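Local coordinates for uncharacterized protein (Clostridium leptum, PDB 4PW1) that is of unknown function but folds as a nine-stranded antiparallel beta sheet surrounded by alpha-helices and assembles from two copies of the chain, at residues 170-173 with 174-177; 136-139 with 140-144; 29-32 with 33-36; 19-22 with 23-26. One frame throughout, in Å; residues are numbered along the deposited sequence.

Contact 1 (170-173 with 174-177); sequences TDNA and FYMF
Phe-174 and Tyr-175 both turn their backbone N-H groups to the side chain of Asn-172, the N-cap of helix 173-190. For Phe-174 N the approach to Asn-172 OD1 is short, 2.9 Å, yet bent, so this bond is weak; the same oxygen lies at the edge of the Phe-174 ring, which runs on to meet Phe-245 edge-to-face. Tyr-175 N makes the straighter capping bond, 3.0 Å to Asn-172 OD1 with 168° at the hydrogen. Because Asn-172 holds CG anti to its own N (chi1 -176°), the amide also stacks over one face of the Tyr-175 ring, displaced toward the rim, with the two planes 25° apart. Asn-172 ND2 is bonded to Asp-135 O, so both ends of the amide are fixed. At the edge of the tyrosine ring, in its plane, Thr-170 OG1 sits 3.6 Å from Tyr-175 CD2, while Tyr-175 OH reaches Asp-142 O. Thr-170 OG1 also accepts from Asn-172 N at 3.0 Å, closing an ST turn. Met-176, a selenomethionine, begins the regular helical bonding, its N lying 3.0 Å from Asn-172 O. Its side chain folds back along the incoming loop: Met-176 SE comes within 3.7 Å of Thr-170 O, and a bend at chi3 brings Met-176 CE to 3.8 Å from Ala-173 CA. Phe-177 N gives the next helical hydrogen bond, 3.0 Å to Ala-173 O, from above that carbonyl's plane.

Contact 2 (136-139 with 140-144); sequences WEKF and LSDPL
Leu-140 lays its CD1 methyl over one face of the Trp-136 indole, a CH-pi contact at the C-terminal end of helix 122-141. Leu-140 CD1 is 3.7 Å from the centroid of the Trp-136 six-membered ring and 5° off its normal. A second CH-pi contact follows where the helix stops: Pro-143 CB stands 4.1 Å from the Phe-139 ring centroid, 21° off the normal. The backbone bonds record how the helix ends. Leu-140 N to Trp-136 O (2.8 Å) and Ser-141 N to Glu-137 O (3.0 Å) are regular, whereas Asp-142, the first residue to leave helical angles, bonds through its N to Lys-138 O at 3.0 Å and only weakly to Phe-139 O. Lys-138 O takes a second donor, Ser-141 OG at 2.8 Å; chi1 of 77° turns the hydroxyl back toward this carbonyl. The Lys-138 and Asp-142 side chains lie side by side, yet the salt bridge from Lys-138 NZ to Asp-142 OD2 is long (3.9 Å); NZ also bonds weakly to Tyr-175 OH. Helix 198-210 receives the aromatic groups, with Trp-136 NE1 bonded to Val-208 O and Phe-139 packed on Val-208 and Leu-209, while Phe-178 of helix 173-190 meets the Phe-139 ring.

Contact 3 (29-32 with 33-36); sequences YPWN and LYTG
Leu-33 N donates to Pro-30 O at 2.8 Å, with 158° at the hydrogen, the i to i+3 bond of a short 3-10 turn in the loop between strands 24-28 and 39-40. Tyr-34 N repeats the pattern one residue on, 3.2 Å from Trp-31 O. In both bonds the donor stands above the carbonyl plane. Two waters brace the turn: one donates to Trp-31 O (2.9 Å) and Tyr-34 O (2.8 Å), the other to Asn-32 O (3.1 Å) and, at greater length, Tyr-34 O. Beyond the polar groups, the indole of Trp-31 and the ring of Tyr-34 meet obliquely, with planes at 48° and CZ3 of Trp-31 lying 3.8 Å from CD1 of Tyr-34. Tyr-34 reaches it with CG anti to its backbone N (chi1 179°), and the ring of Phe-82 in strand 80-89 touches both aromatics. At the other end, Leu-33 CD1 comes to 4.1 Å from Tyr-29 CE1, while Pro-30, after a cis peptide bond, sets CB over the centre of the ring of Tyr-29, whose OH bonds to Asp-103. The chemistry is thus divided: main-chain and water bonds define the turn, and aromatic and aliphatic groups settle it on the sheet.

Contact 4 (19-22 with 23-26); sequences YLNS and GEEL
Asn-21 and Glu-24 begin and end a type I beta turn that reverses the chain into strand 24-28; the directions of 20-22 and 23-26 differ by 130°. The bond closing the turn, Glu-24 N to Asn-21 O, is weak at 3.3 Å. A firmer link runs the other way: Asn-21 N donates to Glu-24 OE1 over 2.9 Å, with 163° at the hydrogen, using the oxygen's anti lone pair. The Glu-24 side chain, extended beyond CG, reaches back across the turn to do so. Asn-21 adds a weak bond of the Asx-turn kind, OD1 accepting from Gly-23 N at 3.2 Å. CG of Asn-21 lies between its backbone N and carbonyl carbon, bringing OD1 to Gly-23; the amide plane is 37° from the Glu-24 carboxylate. Leu-20 CD2 lies 3.5 Å from Glu-24 OE1, and Leu-20 CD1 meets Leu-26 CD2 at 3.9 Å, the leucines crossing at about a right angle. Glu-24 and Glu-25 pair in an antiparallel beta ladder with a strand of the second subunit, whose Gly-231 O bonds Ser-22 OG. The acceptor Asn-21 OD1, 3.4 Å from Glu-24 OE1, may raise the pKa of the buried Glu-24 carboxylate, which the N-H of Asn-21 would offset.

Overall arrangement
The contacts fall into two groups on different parts of the chain. Contact 2 ends helix 122-141 and contact 1 starts the next helix, 173-190; their centres are about 10 Å apart and they touch, Phe-174 CE2 lying 3.5 Å from Trp-136 N, so a helix end and a helix start are packed together. Contacts 3 and 4 adjoin in sequence around strand 24-28, with centres about 18 Å apart, and both meet the second subunit. Between the groups the separation is large: centres of contacts 1 and 3 are about 29 Å apart and those of 2 and 3 about 33 Å, on opposite sides of the chain's centre. No active site or ligand is known to which the four could be related.

Contact 1 (170-173 with 174-177)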
loop_
_atom_site.group_PDB
_atom_site.type_symbol
_atom_site.label_atom_id
_atom_site.label_comp_id
_atom_site.label_asym_id
_atom_site.label_seq_id
_atom_site.Cartn_x
_atom_site.Cartn_y
_atom_site.Cartn_z
ATOM N N THR B 170 -10.782 25.753 18.572
ATOM C CA THR B 170 -10.648 24.299 18.766
ATOM C C THR B 170 -9.281 23.748 18.342
ATOM O O THR B 170 -8.695 24.182 17.354
ATOM C CB THR B 170 -11.763 23.565 17.958
ATOM O OG1 THR B 170 -11.748 22.168 18.225
ATOM C CG2 THR B 170 -11.597 23.778 16.486
ATOM N N ASP B 171 -8.770 22.767 19.070
ATOM C CA ASP B 171 -7.663 21.987 18.542
ATOM C C ASP B 171 -8.097 20.554 18.187
ATOM O O ASP B 171 -7.243 19.668 17.997
ATOM C CB ASP B 171 -6.454 22.010 19.483
ATOM C CG ASP B 171 -6.719 21.320 20.777
ATOM O OD1 ASP B 171 -7.508 20.355 20.794
ATOM O OD2 ASP B 171 -6.131 21.739 21.786
ATOM N N ASN B 172 -9.411 20.338 18.067
ATOM C CA ASN B 172 -9.938 19.043 17.581
ATOM C C ASN B 172 -9.598 18.846 16.092
ATOM O O ASN B 172 -10.006 19.634 15.235
ATOM C CB ASN B 172 -11.454 18.976 17.822
ATOM C CG ASN B 172 -12.061 17.639 17.440
ATOM O OD1 ASN B 172 -12.058 17.259 16.269
ATOM N ND2 ASN B 172 -12.575 16.912 18.425
ATOM N N ALA B 173 -8.820 17.808 15.763
ATOM C CA ALA B 173 -8.344 17.654 14.390
ATOM C C ALA B 173 -9.502 17.502 13.373
ATOM O O ALA B 173 -9.394 17.954 12.204
ATOM C CB ALA B 173 -7.386 16.463 14.286
ATOM N N PHE B 174 -10.591 16.863 13.801
ATOM C CA PHE B 174 -11.721 16.594 12.914
ATOM C C PHE B 174 -12.447 17.895 12.664
ATOM O O PHE B 174 -12.660 18.237 11.521
ATOM C CB PHE B 174 -12.639 15.489 13.463
ATOM C CG PHE B 174 -11.976 14.148 13.522
ATOM C CD1 PHE B 174 -11.924 13.346 12.403
ATOM C CD2 PHE B 174 -11.331 13.722 14.679
ATOM C CE1 PHE B 174 -11.293 12.128 12.427
ATOM C CE2 PHE B 174 -10.676 12.500 14.706
ATOM C CZ PHE B 174 -10.644 11.696 13.569
ATOM N N TYR B 175 -12.754 18.640 13.731
ATOM C CA TYR B 175 -13.403 19.940 13.575
ATOM C C TYR B 175 -12.589 20.874 12.680
ATOM O O TYR B 175 -13.155 21.563 11.823
ATOM C CB TYR B 175 -13.653 20.617 14.921
ATOM C CG TYR B 175 -14.638 19.946 15.838
ATOM C CD1 TYR B 175 -15.640 19.088 15.348
ATOM C CD2 TYR B 175 -14.628 20.221 17.203
ATOM C CE1 TYR B 175 -16.572 18.510 16.207
ATOM C CE2 TYR B 175 -15.555 19.652 18.076
ATOM C CZ TYR B 175 -16.533 18.797 17.580
ATOM O OH TYR B 175 -17.441 18.203 18.443
HETATM N N MSE B 176 -11.265 20.907 12.867
HETATM C CA MSE B 176 -10.435 21.831 12.111
HETATM C C MSE B 176 -10.434 21.461 10.653
HETATM O O MSE B 176 -10.527 22.341 9.755
HETATM C CB MSE B 176 -8.980 21.838 12.566
HETATM C CG MSE B 176 -8.877 22.464 13.946
HETATM SE SE MSE B 176 -6.967 22.563 14.486
HETATM C CE MSE B 176 -6.180 20.736 14.283
ATOM N N PHE B 177 -10.312 20.166 10.390
ATOM C CA PHE B 177 -10.267 19.711 9.000
ATOM C C PHE B 177 -11.617 19.948 8.304
ATOM O O PHE B 177 -11.664 20.460 7.205
ATOM C CB PHE B 177 -9.889 18.248 8.927
ATOM C CG PHE B 177 -9.898 17.699 7.522
ATOM C CD1 PHE B 177 -8.918 18.064 6.616
ATOM C CD2 PHE B 177 -10.916 16.863 7.112
ATOM C CE1 PHE B 177 -8.951 17.581 5.316
ATOM C CE2 PHE B 177 -10.955 16.362 5.831
ATOM C CZ PHE B 177 -9.959 16.723 4.936
#

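Contact 2 (136-139 with 140-144)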
loop_
_atom_site.group_PDB
_atom_site.type_symbol
_atom_site.label_atom_id
_atom_site.label_comp_id
_atom_site.label_asym_id
_atom_site.label_seq_id
_atom_site.Cartn_x
_atom_site.Cartn_y
_atom_site.Cartn_z
ATOM N N TRP B 136 -11.828 12.148 18.007
ATOM C CA TRP B 136 -12.837 11.407 17.280
ATOM C C TRP B 136 -14.072 11.181 18.140
ATOM O O TRP B 136 -15.206 11.305 17.659
ATOM C CB TRP B 136 -12.293 10.064 16.765
ATOM C CG TRP B 136 -13.264 9.298 15.888
ATOM C CD1 TRP B 136 -13.835 9.749 14.735
ATOM C CD2 TRP B 136 -13.740 7.950 16.053
ATOM N NE1 TRP B 136 -14.643 8.804 14.193
ATOM C CE2 TRP B 136 -14.617 7.688 14.982
ATOM C CE3 TRP B 136 -13.527 6.954 17.009
ATOM C CZ2 TRP B 136 -15.269 6.475 14.828
ATOM C CZ3 TRP B 136 -14.175 5.738 16.859
ATOM C CH2 TRP B 136 -15.041 5.506 15.775
ATOM N N GLU B 137 -13.848 10.795 19.391
ATOM C CA GLU B 137 -14.950 10.546 20.310
ATOM C C GLU B 137 -15.699 11.835 20.583
ATOM O O GLU B 137 -16.921 11.822 20.666
ATOM C CB GLU B 137 -14.463 9.876 21.599
ATOM C CG GLU B 137 -14.119 8.420 21.334
ATOM C CD GLU B 137 -13.378 7.750 22.464
ATOM O OE1 GLU B 137 -13.581 8.130 23.637
ATOM O OE2 GLU B 137 -12.574 6.843 22.170
ATOM N N LYS B 138 -14.976 12.942 20.700
ATOM C CA LYS B 138 -15.631 14.231 20.880
ATOM C C LYS B 138 -16.492 14.538 19.633
ATOM O O LYS B 138 -17.640 14.936 19.749
ATOM C CB LYS B 138 -14.606 15.334 21.144
ATOM C CG LYS B 138 -15.211 16.723 21.326
ATOM C CD LYS B 138 -16.328 16.740 22.381
ATOM C CE LYS B 138 -16.754 18.153 22.760
ATOM N NZ LYS B 138 -17.196 18.928 21.566
ATOM N N PHE B 139 -15.927 14.329 18.448
ATOM C CA PHE B 139 -16.683 14.502 17.223
ATOM C C PHE B 139 -17.942 13.633 17.204
ATOM O O PHE B 139 -19.028 14.139 16.880
ATOM C CB PHE B 139 -15.815 14.247 15.987
ATOM C CG PHE B 139 -16.588 14.166 14.696
ATOM C CD1 PHE B 139 -16.966 15.317 14.026
ATOM C CD2 PHE B 139 -16.927 12.953 14.159
ATOM C CE1 PHE B 139 -17.683 15.255 12.841
ATOM C CE2 PHE B 139 -17.628 12.879 12.973
ATOM C CZ PHE B 139 -18.014 14.034 12.308
ATOM N N LEU B 140 -17.813 12.354 17.546
ATOM C CA LEU B 140 -18.984 11.481 17.555
ATOM C C LEU B 140 -20.072 11.973 18.511
ATOM O O LEU B 140 -21.259 11.860 18.203
ATOM C CB LEU B 140 -18.649 10.046 17.915
ATOM C CG LEU B 140 -17.714 9.273 16.997
ATOM C CD1 LEU B 140 -17.427 7.908 17.628
ATOM C CD2 LEU B 140 -18.266 9.132 15.587
ATOM N N SER B 141 -19.684 12.546 19.643
ATOM C CA SER B 141 -20.677 13.073 20.584
ATOM C C SER B 141 -21.269 14.406 20.113
ATOM O O SER B 141 -22.352 14.766 20.542
ATOM C CB SER B 141 -20.071 13.269 21.989
ATOM O OG SER B 141 -19.264 14.449 21.997
ATOM N N ASP B 142 -20.556 15.145 19.266
ATOM C CA ASP B 142 -21.021 16.455 18.819
ATOM C C ASP B 142 -20.541 16.747 17.400
ATOM O O ASP B 142 -19.587 17.520 17.181
ATOM C CB ASP B 142 -20.548 17.519 19.795
ATOM C CG ASP B 142 -21.168 18.889 19.528
ATOM O OD1 ASP B 142 -22.090 19.017 18.673
ATOM O OD2 ASP B 142 -20.711 19.856 20.154
ATOM N N PRO B 143 -21.188 16.124 16.413
ATOM C CA PRO B 143 -20.610 16.168 15.073
ATOM C C PRO B 143 -20.955 17.416 14.275
ATOM O O PRO B 143 -20.418 17.591 13.190
ATOM C CB PRO B 143 -21.181 14.915 14.405
ATOM C CG PRO B 143 -22.455 14.655 15.107
ATOM C CD PRO B 143 -22.293 15.163 16.513
ATOM N N LEU B 144 -21.846 18.250 14.790
ATOM C CA LEU B 144 -22.169 19.561 14.195
ATOM C C LEU B 144 -22.055 20.649 15.277
ATOM O O LEU B 144 -23.046 21.240 15.668
ATOM C CB LEU B 144 -23.598 19.562 13.650
ATOM C CG LEU B 144 -23.841 18.656 12.457
ATOM C CD1 LEU B 144 -25.303 18.697 12.052
ATOM C CD2 LEU B 144 -22.967 19.074 11.275
#

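Contact 3 (29-32 with 33-36)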
loop_
_atom_site.group_PDB
_atom_site.type_symbol
_atom_site.label_atom_id
_atom_site.label_comp_id
_atom_site.label_asym_id
_atom_site.label_seq_id
_atom_site.Cartn_x
_atom_site.Cartn_y
_atom_site.Cartn_z
ATOM N N TYR B 29 -5.919 6.061 -3.219
ATOM C CA TYR B 29 -6.722 6.395 -4.381
ATOM C C TYR B 29 -6.575 7.908 -4.633
ATOM O O TYR B 29 -6.600 8.698 -3.686
ATOM C CB TYR B 29 -8.184 5.965 -4.185
ATOM C CG TYR B 29 -9.081 6.437 -5.326
ATOM C CD1 TYR B 29 -9.234 5.665 -6.497
ATOM C CD2 TYR B 29 -9.718 7.683 -5.248
ATOM C CE1 TYR B 29 -10.027 6.096 -7.541
ATOM C CE2 TYR B 29 -10.516 8.125 -6.290
ATOM C CZ TYR B 29 -10.667 7.345 -7.418
ATOM O OH TYR B 29 -11.394 7.838 -8.442
ATOM N N PRO B 30 -6.356 8.312 -5.893
ATOM C CA PRO B 30 -6.305 7.548 -7.126
ATOM C C PRO B 30 -4.875 7.330 -7.657
ATOM O O PRO B 30 -4.704 7.020 -8.836
ATOM C CB PRO B 30 -7.078 8.453 -8.102
ATOM C CG PRO B 30 -6.630 9.824 -7.703
ATOM C CD PRO B 30 -6.422 9.754 -6.185
ATOM N N TRP B 31 -3.879 7.445 -6.793
ATOM C CA TRP B 31 -2.489 7.274 -7.205
ATOM C C TRP B 31 -2.206 5.861 -7.680
ATOM O O TRP B 31 -1.266 5.665 -8.428
ATOM C CB TRP B 31 -1.509 7.747 -6.124
ATOM C CG TRP B 31 -1.694 9.223 -5.894
ATOM C CD1 TRP B 31 -2.458 9.813 -4.948
ATOM C CD2 TRP B 31 -1.187 10.270 -6.707
ATOM N NE1 TRP B 31 -2.399 11.176 -5.078
ATOM C CE2 TRP B 31 -1.631 11.478 -6.159
ATOM C CE3 TRP B 31 -0.389 10.305 -7.849
ATOM C CZ2 TRP B 31 -1.333 12.703 -6.728
ATOM C CZ3 TRP B 31 -0.048 11.529 -8.385
ATOM C CH2 TRP B 31 -0.521 12.702 -7.825
ATOM N N ASN B 32 -3.047 4.906 -7.329
ATOM C CA ASN B 32 -2.928 3.563 -7.883
ATOM C C ASN B 32 -3.196 3.554 -9.390
ATOM O O ASN B 32 -2.822 2.613 -10.077
ATOM C CB ASN B 32 -3.890 2.590 -7.189
ATOM C CG ASN B 32 -5.326 3.113 -7.203
ATOM O OD1 ASN B 32 -5.588 4.264 -6.828
ATOM N ND2 ASN B 32 -6.244 2.294 -7.644
ATOM N N LEU B 33 -3.866 4.577 -9.898
ATOM C CA LEU B 33 -4.203 4.627 -11.320
ATOM C C LEU B 33 -3.232 5.481 -12.102
ATOM O O LEU B 33 -3.344 5.571 -13.300
ATOM C CB LEU B 33 -5.615 5.169 -11.490
ATOM C CG LEU B 33 -6.690 4.342 -10.773
ATOM C CD1 LEU B 33 -8.040 5.014 -10.923
ATOM C CD2 LEU B 33 -6.770 2.910 -11.307
ATOM N N TYR B 34 -2.271 6.106 -11.416
ATOM C CA TYR B 34 -1.293 6.975 -12.038
ATOM C C TYR B 34 -0.286 6.105 -12.794
ATOM O O TYR B 34 0.225 5.119 -12.234
ATOM C CB TYR B 34 -0.579 7.765 -10.958
ATOM C CG TYR B 34 0.474 8.703 -11.444
ATOM C CD1 TYR B 34 0.137 9.987 -11.879
ATOM C CD2 TYR B 34 1.815 8.310 -11.498
ATOM C CE1 TYR B 34 1.094 10.836 -12.351
ATOM C CE2 TYR B 34 2.771 9.168 -11.949
ATOM C CZ TYR B 34 2.400 10.424 -12.380
ATOM O OH TYR B 34 3.349 11.293 -12.865
ATOM N N THR B 35 -0.044 6.423 -14.062
ATOM C CA THR B 35 0.811 5.599 -14.909
ATOM C C THR B 35 2.108 6.297 -15.226
ATOM O O THR B 35 3.013 5.666 -15.669
ATOM C CB THR B 35 0.158 5.265 -16.269
ATOM O OG1 THR B 35 -0.006 6.472 -17.023
ATOM C CG2 THR B 35 -1.191 4.599 -16.081
ATOM N N GLY B 36 2.178 7.610 -15.056
ATOM C CA GLY B 36 3.317 8.375 -15.550
ATOM C C GLY B 36 3.237 8.784 -17.022
ATOM O O GLY B 36 4.115 9.446 -17.487
HETATM O O HOH W 1 0.517 3.813 -9.754
HETATM O O HOH W 2 -1.191 2.204 -12.667
#

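Contact 4 (19-22 with 23-26)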
loop_
_atom_site.group_PDB
_atom_site.type_symbol
_atom_site.label_atom_id
_atom_site.label_comp_id
_atom_site.label_asym_id
_atom_site.label_seq_id
_atom_site.Cartn_x
_atom_site.Cartn_y
_atom_site.Cartn_z
ATOM N N TYR B 19 3.009 -0.222 12.042
ATOM C CA TYR B 19 3.855 0.527 11.090
ATOM C C TYR B 19 4.066 -0.272 9.819
ATOM O O TYR B 19 4.369 -1.455 9.913
ATOM C CB TYR B 19 5.239 0.781 11.706
ATOM C CG TYR B 19 5.215 1.788 12.841
ATOM C CD1 TYR B 19 4.702 1.443 14.093
ATOM C CD2 TYR B 19 5.688 3.089 12.652
ATOM C CE1 TYR B 19 4.677 2.367 15.134
ATOM C CE2 TYR B 19 5.670 4.025 13.686
ATOM C CZ TYR B 19 5.160 3.660 14.911
ATOM O OH TYR B 19 5.169 4.565 15.925
ATOM N N LEU B 20 3.997 0.338 8.641
ATOM C CA LEU B 20 4.439 -0.364 7.422
ATOM C C LEU B 20 5.980 -0.386 7.260
ATOM O O LEU B 20 6.617 0.506 7.697
ATOM C CB LEU B 20 3.788 0.242 6.188
ATOM C CG LEU B 20 2.290 0.149 6.157
ATOM C CD1 LEU B 20 1.803 0.588 4.779
ATOM C CD2 LEU B 20 1.783 -1.232 6.455
ATOM N N ASN B 21 6.572 -1.438 6.686
ATOM C CA ASN B 21 8.058 -1.555 6.604
ATOM C C ASN B 21 8.576 -1.033 5.267
ATOM O O ASN B 21 7.734 -0.514 4.454
ATOM C CB ASN B 21 8.556 -2.980 6.963
ATOM C CG ASN B 21 8.096 -4.085 5.988
ATOM O OD1 ASN B 21 7.894 -3.849 4.800
ATOM N ND2 ASN B 21 7.987 -5.325 6.504
ATOM N N SER B 22 9.910 -1.111 5.024
ATOM C CA SER B 22 10.480 -0.449 3.770
ATOM C C SER B 22 9.969 -1.096 2.474
ATOM O O SER B 22 9.914 -0.469 1.426
ATOM C CB SER B 22 12.039 -0.495 3.641
ATOM O OG SER B 22 12.717 -0.659 4.857
ATOM N N GLY B 23 9.645 -2.388 2.553
ATOM C CA GLY B 23 9.233 -3.152 1.377
ATOM C C GLY B 23 7.785 -3.001 0.983
ATOM O O GLY B 23 7.293 -3.783 0.167
ATOM N N GLU B 24 7.131 -1.972 1.536
ATOM C CA GLU B 24 5.741 -1.755 1.336
ATOM C C GLU B 24 5.558 -0.312 0.820
ATOM O O GLU B 24 5.934 0.650 1.471
ATOM C CB GLU B 24 4.959 -2.037 2.657
ATOM C CG GLU B 24 4.868 -3.539 3.064
ATOM C CD GLU B 24 4.260 -3.818 4.473
ATOM O OE1 GLU B 24 4.622 -3.106 5.442
ATOM O OE2 GLU B 24 3.434 -4.769 4.646
ATOM N N GLU B 25 4.989 -0.197 -0.369
ATOM C CA GLU B 25 4.501 1.049 -0.897
ATOM C C GLU B 25 2.962 1.045 -0.764
ATOM O O GLU B 25 2.270 0.127 -1.239
ATOM C CB GLU B 25 4.912 1.226 -2.357
ATOM C CG GLU B 25 4.314 2.468 -3.028
ATOM C CD GLU B 25 4.592 2.545 -4.528
ATOM O OE1 GLU B 25 4.050 1.748 -5.343
ATOM O OE2 GLU B 25 5.383 3.408 -4.901
ATOM N N LEU B 26 2.448 2.067 -0.110
ATOM C CA LEU B 26 1.038 2.265 0.035
ATOM C C LEU B 26 0.622 3.431 -0.846
ATOM O O LEU B 26 1.062 4.537 -0.618
ATOM C CB LEU B 26 0.713 2.555 1.503
ATOM C CG LEU B 26 -0.752 2.774 1.881
ATOM C CD1 LEU B 26 -1.572 1.531 1.576
ATOM C CD2 LEU B 26 -0.851 3.095 3.366
HETATM O O HOH W 3 8.768 1.832 2.277
#